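Local coordinates for tyrosine specific protein phosphatase (Trypanosoma cruzi, PDB 4AZ1) that probably removes phosphate from tyrosine side chains of other proteins, as a classical protein tyrosine phosphatase, and is regarded as a potential drug target in Chagas' disease, at residues K11-V14 with Q15-Y18; G238-A241 with A242-L246. All coordinates share one frame; numbering follows the deposited sequence.

Contact 1. Residues K11-V14 with Q15-Y18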
loop_
_atom_site.group_PDB
_atom_site.type_symbol
_atom_site.label_atom_id
_atom_site.label_comp_id
_atom_site.label_asym_id
_atom_site.label_seq_id
_atom_site.Cartn_x
_atom_site.Cartn_y
_atom_site.Cartn_z
ATOM N N LYS A 11 -1.963 -45.648 -17.083
ATOM C CA LYS A 11 -2.429 -47.008 -17.357
ATOM C C LYS A 11 -3.801 -47.290 -16.738
ATOM O O LYS A 11 -4.480 -48.244 -17.123
ATOM C CB LYS A 11 -1.412 -48.036 -16.858
ATOM C CG LYS A 11 -0.143 -48.119 -17.692
ATOM C CD LYS A 11 0.613 -49.403 -17.391
ATOM C CE LYS A 11 1.995 -49.406 -18.047
ATOM N NZ LYS A 11 1.966 -48.994 -19.486
ATOM N N LEU A 12 -4.193 -46.462 -15.775
ATOM C CA LEU A 12 -5.449 -46.644 -15.053
ATOM C C LEU A 12 -6.638 -46.190 -15.891
ATOM O O LEU A 12 -6.507 -45.289 -16.717
ATOM C CB LEU A 12 -5.438 -45.834 -13.756
ATOM C CG LEU A 12 -4.353 -46.097 -12.712
ATOM C CD1 LEU A 12 -4.395 -45.002 -11.652
ATOM C CD2 LEU A 12 -4.510 -47.486 -12.074
ATOM N N SER A 13 -7.799 -46.806 -15.669
ATOM C CA SER A 13 -9.028 -46.349 -16.305
ATOM C C SER A 13 -9.353 -44.929 -15.834
ATOM O O SER A 13 -8.825 -44.475 -14.812
ATOM C CB SER A 13 -10.179 -47.287 -15.958
ATOM O OG SER A 13 -10.504 -47.179 -14.585
ATOM N N VAL A 14 -10.211 -44.227 -16.574
ATOM C CA VAL A 14 -10.643 -42.884 -16.180
ATOM C C VAL A 14 -11.193 -42.855 -14.745
ATOM O O VAL A 14 -10.834 -41.984 -13.947
ATOM C CB VAL A 14 -11.702 -42.299 -17.147
ATOM C CG1 VAL A 14 -12.085 -40.890 -16.716
ATOM C CG2 VAL A 14 -11.181 -42.272 -18.576
ATOM N N GLN A 15 -12.047 -43.816 -14.416
ATOM C CA GLN A 15 -12.613 -43.883 -13.074
ATOM C C GLN A 15 -11.532 -44.086 -12.003
ATOM O O GLN A 15 -11.543 -43.413 -10.969
ATOM C CB GLN A 15 -13.672 -44.995 -12.991
ATOM C CG GLN A 15 -14.452 -45.017 -11.676
ATOM C CD GLN A 15 -15.222 -43.721 -11.430
ATOM O OE1 GLN A 15 -15.651 -43.050 -12.374
ATOM N NE2 GLN A 15 -15.392 -43.362 -10.158
ATOM N N ALA A 16 -10.612 -45.020 -12.245
ATOM C CA ALA A 16 -9.536 -45.282 -11.296
ATOM C C ALA A 16 -8.627 -44.058 -11.140
ATOM O O ALA A 16 -8.156 -43.763 -10.034
ATOM C CB ALA A 16 -8.724 -46.511 -11.720
ATOM N N GLN A 17 -8.374 -43.355 -12.238
ATOM C CA GLN A 17 -7.586 -42.127 -12.175
ATOM C C GLN A 17 -8.274 -41.098 -11.286
ATOM O O GLN A 17 -7.644 -40.502 -10.416
ATOM C CB GLN A 17 -7.377 -41.533 -13.569
ATOM C CG GLN A 17 -6.423 -42.318 -14.459
ATOM C CD GLN A 17 -6.384 -41.758 -15.870
ATOM O OE1 GLN A 17 -7.311 -41.053 -16.299
ATOM N NE2 GLN A 17 -5.311 -42.052 -16.599
ATOM N N TYR A 18 -9.566 -40.894 -11.503
ATOM C CA TYR A 18 -10.319 -39.921 -10.720
ATOM C C TYR A 18 -10.322 -40.290 -9.233
ATOM O O TYR A 18 -10.133 -39.429 -8.378
ATOM C CB TYR A 18 -11.750 -39.800 -11.251
ATOM C CG TYR A 18 -12.583 -38.749 -10.552
ATOM C CD1 TYR A 18 -13.261 -39.046 -9.377
ATOM C CD2 TYR A 18 -12.702 -37.469 -11.071
ATOM C CE1 TYR A 18 -14.025 -38.097 -8.733
ATOM C CE2 TYR A 18 -13.472 -36.510 -10.433
ATOM C CZ TYR A 18 -14.132 -36.834 -9.261
ATOM O OH TYR A 18 -14.902 -35.897 -8.606
#

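Contact 2. Residues G238-A241 with A242-L246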
loop_
_atom_site.group_PDB
_atom_site.type_symbol
_atom_site.label_atom_id
_atom_site.label_comp_id
_atom_site.label_asym_id
_atom_site.label_seq_id
_atom_site.Cartn_x
_atom_site.Cartn_y
_atom_site.Cartn_z
ATOM N N GLY A 238 3.707 -26.751 -8.199
ATOM C CA GLY A 238 3.727 -28.209 -8.247
ATOM C C GLY A 238 3.914 -28.754 -9.655
ATOM O O GLY A 238 4.672 -29.711 -9.881
ATOM N N ALA A 239 3.217 -28.148 -10.610
ATOM C CA ALA A 239 3.335 -28.555 -12.005
ATOM C C ALA A 239 4.753 -28.300 -12.508
ATOM O O ALA A 239 5.321 -29.135 -13.222
ATOM C CB ALA A 239 2.309 -27.823 -12.879
ATOM N N TYR A 240 5.313 -27.144 -12.151
ATOM C CA TYR A 240 6.703 -26.835 -12.502
ATOM C C TYR A 240 7.617 -27.941 -11.989
ATOM O O TYR A 240 8.451 -28.472 -12.730
ATOM C CB TYR A 240 7.157 -25.500 -11.907
ATOM C CG TYR A 240 8.665 -25.309 -11.995
ATOM C CD1 TYR A 240 9.262 -24.856 -13.169
ATOM C CD2 TYR A 240 9.498 -25.597 -10.907
ATOM C CE1 TYR A 240 10.658 -24.699 -13.267
ATOM C CE2 TYR A 240 10.891 -25.442 -10.995
ATOM C CZ TYR A 240 11.459 -24.989 -12.179
ATOM O OH TYR A 240 12.824 -24.828 -12.266
ATOM N N ALA A 241 7.477 -28.259 -10.704
ATOM C CA ALA A 241 8.314 -29.289 -10.086
ATOM C C ALA A 241 8.117 -30.624 -10.780
ATOM O O ALA A 241 9.079 -31.254 -11.219
ATOM C CB ALA A 241 8.006 -29.413 -8.612
ATOM N N ALA A 242 6.863 -31.053 -10.884
ATOM C CA ALA A 242 6.575 -32.332 -11.508
ATOM C C ALA A 242 7.131 -32.413 -12.926
ATOM O O ALA A 242 7.682 -33.448 -13.319
ATOM C CB ALA A 242 5.066 -32.628 -11.484
ATOM N N LEU A 243 7.012 -31.328 -13.691
ATOM C CA LEU A 243 7.495 -31.338 -15.072
ATOM C C LEU A 243 9.018 -31.334 -15.162
ATOM O O LEU A 243 9.583 -31.867 -16.115
ATOM C CB LEU A 243 6.900 -30.184 -15.891
ATOM C CG LEU A 243 5.437 -30.399 -16.296
ATOM C CD1 LEU A 243 4.760 -29.086 -16.659
ATOM C CD2 LEU A 243 5.355 -31.375 -17.458
ATOM N N THR A 244 9.674 -30.736 -14.173
ATOM C CA THR A 244 11.134 -30.760 -14.116
ATOM C C THR A 244 11.606 -32.192 -13.882
ATOM O O THR A 244 12.574 -32.643 -14.498
ATOM C CB THR A 244 11.684 -29.836 -13.014
ATOM O OG1 THR A 244 11.255 -28.485 -13.248
ATOM C CG2 THR A 244 13.207 -29.883 -12.994
ATOM N N HIS A 245 10.919 -32.922 -13.006
ATOM C CA HIS A 245 11.246 -34.342 -12.817
ATOM C C HIS A 245 11.089 -35.129 -14.114
ATOM O O HIS A 245 11.921 -35.982 -14.441
ATOM C CB HIS A 245 10.396 -34.953 -11.696
ATOM C CG HIS A 245 10.858 -34.556 -10.332
ATOM N ND1 HIS A 245 11.972 -35.110 -9.735
ATOM C CD2 HIS A 245 10.388 -33.628 -9.465
ATOM C CE1 HIS A 245 12.154 -34.554 -8.552
ATOM N NE2 HIS A 245 11.203 -33.654 -8.361
ATOM N N LEU A 246 10.026 -34.822 -14.855
ATOM C CA LEU A 246 9.760 -35.473 -16.133
ATOM C C LEU A 246 10.917 -35.217 -17.093
ATOM O O LEU A 246 11.420 -36.138 -17.738
ATOM C CB LEU A 246 8.440 -34.942 -16.715
ATOM C CG LEU A 246 7.889 -35.539 -18.020
ATOM C CD1 LEU A 246 6.373 -35.408 -18.066
ATOM C CD2 LEU A 246 8.495 -34.877 -19.251
#

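Contact 1. Residues K11-V14 with Q15-Y18
S13 and Q17 join across the first turn of an alpha helix, the Q17 N to S13 O bond spanning 2.8 Å, and V14 and Y18 repeat the step with Y18 N at 3.0 Å from V14 O. Before that turn the chain runs extended through L12 and S13, and then bends into helical values at V14. S13, the last residue before the helix, is its N-cap. With chi1 at 68°, its OG sits between its own backbone N and carbonyl carbon and turns towards the opening turn, where it accepts from A16 N at 3.2 Å through a nearly straight N-H...O bond of 163°. A short hydroxyl side chain suits this place, because it supplies an acceptor to an amide that has no preceding helical carbonyl. The same oxygen lies 3.4 Å from A16 CB, and alanine adds nothing beyond that atom to crowd L12 and S13. On the loop side, L12 CB rests alongside that methyl, at 3.9 Å, and alongside the aliphatic part of Q17, where CG is 3.7 Å away; an apolar residue suits such carbon-lined surroundings. Q17 can serve both sides of this bend: its CG, anti to its own carbonyl carbon (chi1 -71°), passes close to S13 O, while the extended chain beyond carries the amide back past L12, so that NE2 can bond to F9 O in the preceding loop. Q17 is buried, and that bond satisfies its NE2. V14, a branched apolar side chain, suits the face turned to A294, L295 and L298 of helix 293-299, and Q17 also touches L295. The S13 OG to A16 N bond is a classic serine N-cap, and beside it L12, just before the cap, packs on Q17, four residues after it.

Contact 2. Residues G238-A241 with A242-L246
T244 reaches back one helical turn to Y240, its hydroxyl poised over the tyrosine ring: OG1 stands 3.6 Å above the ring plane, over its centre. The two side chains slant across each other; a chi1 of 167°, with CG opposite the backbone N, tips the Y240 ring toward the C-terminal end of the helix, beside T244. The hydroxyl's proton goes not to the ring but to Y240 O, 2.9 Å from T244 OG1, which approaches from above the carbonyl plane, while T244 N gives the regular helical bond to that same oxygen at 3.0 Å, from the opposite face. This doubled grip is a familiar feature of threonine and serine in helices, where the hydroxyl can be satisfied by the carbonyl four residues earlier even in a buried place; here it occurs within helix 232-247, which directly follows the phosphatase signature loop. The tyrosine's own OH is bonded to H88, and its ring meets F90 edge-to-face. H245 also leans back along the helix, bringing ring atom CD2 to 3.2 Å from A241 O; its ND1 bonds to T250 OG1. L243 lies against the carbonyl of A239, with CG 3.3 Å from A239 O, and its side chain reaches L210 and R287. Where helix 274-288 presses close, A239 and A242 offer only methyl groups, A242 touching I280 and L284.

From the N terminus, contact 1 comes first, at the turn from the leading loop into helix 14-30, and contact 2 follows more than two hundred residues later, within helix 232-247. Contact 1 closes just the short turn at the helix start and ties the N-terminal region to the C-terminal helix; contact 2 closes single turns of its helix. They neither nest nor cross but stand in series, with centres about 21 Å apart and nearest atoms about 13 Å apart. Helix 274-288 connects them indirectly, since side chains of both contacts touch it. Contact 2 packs between helices 203-215, 255-266 and 274-288, further along the helix that follows the signature loop.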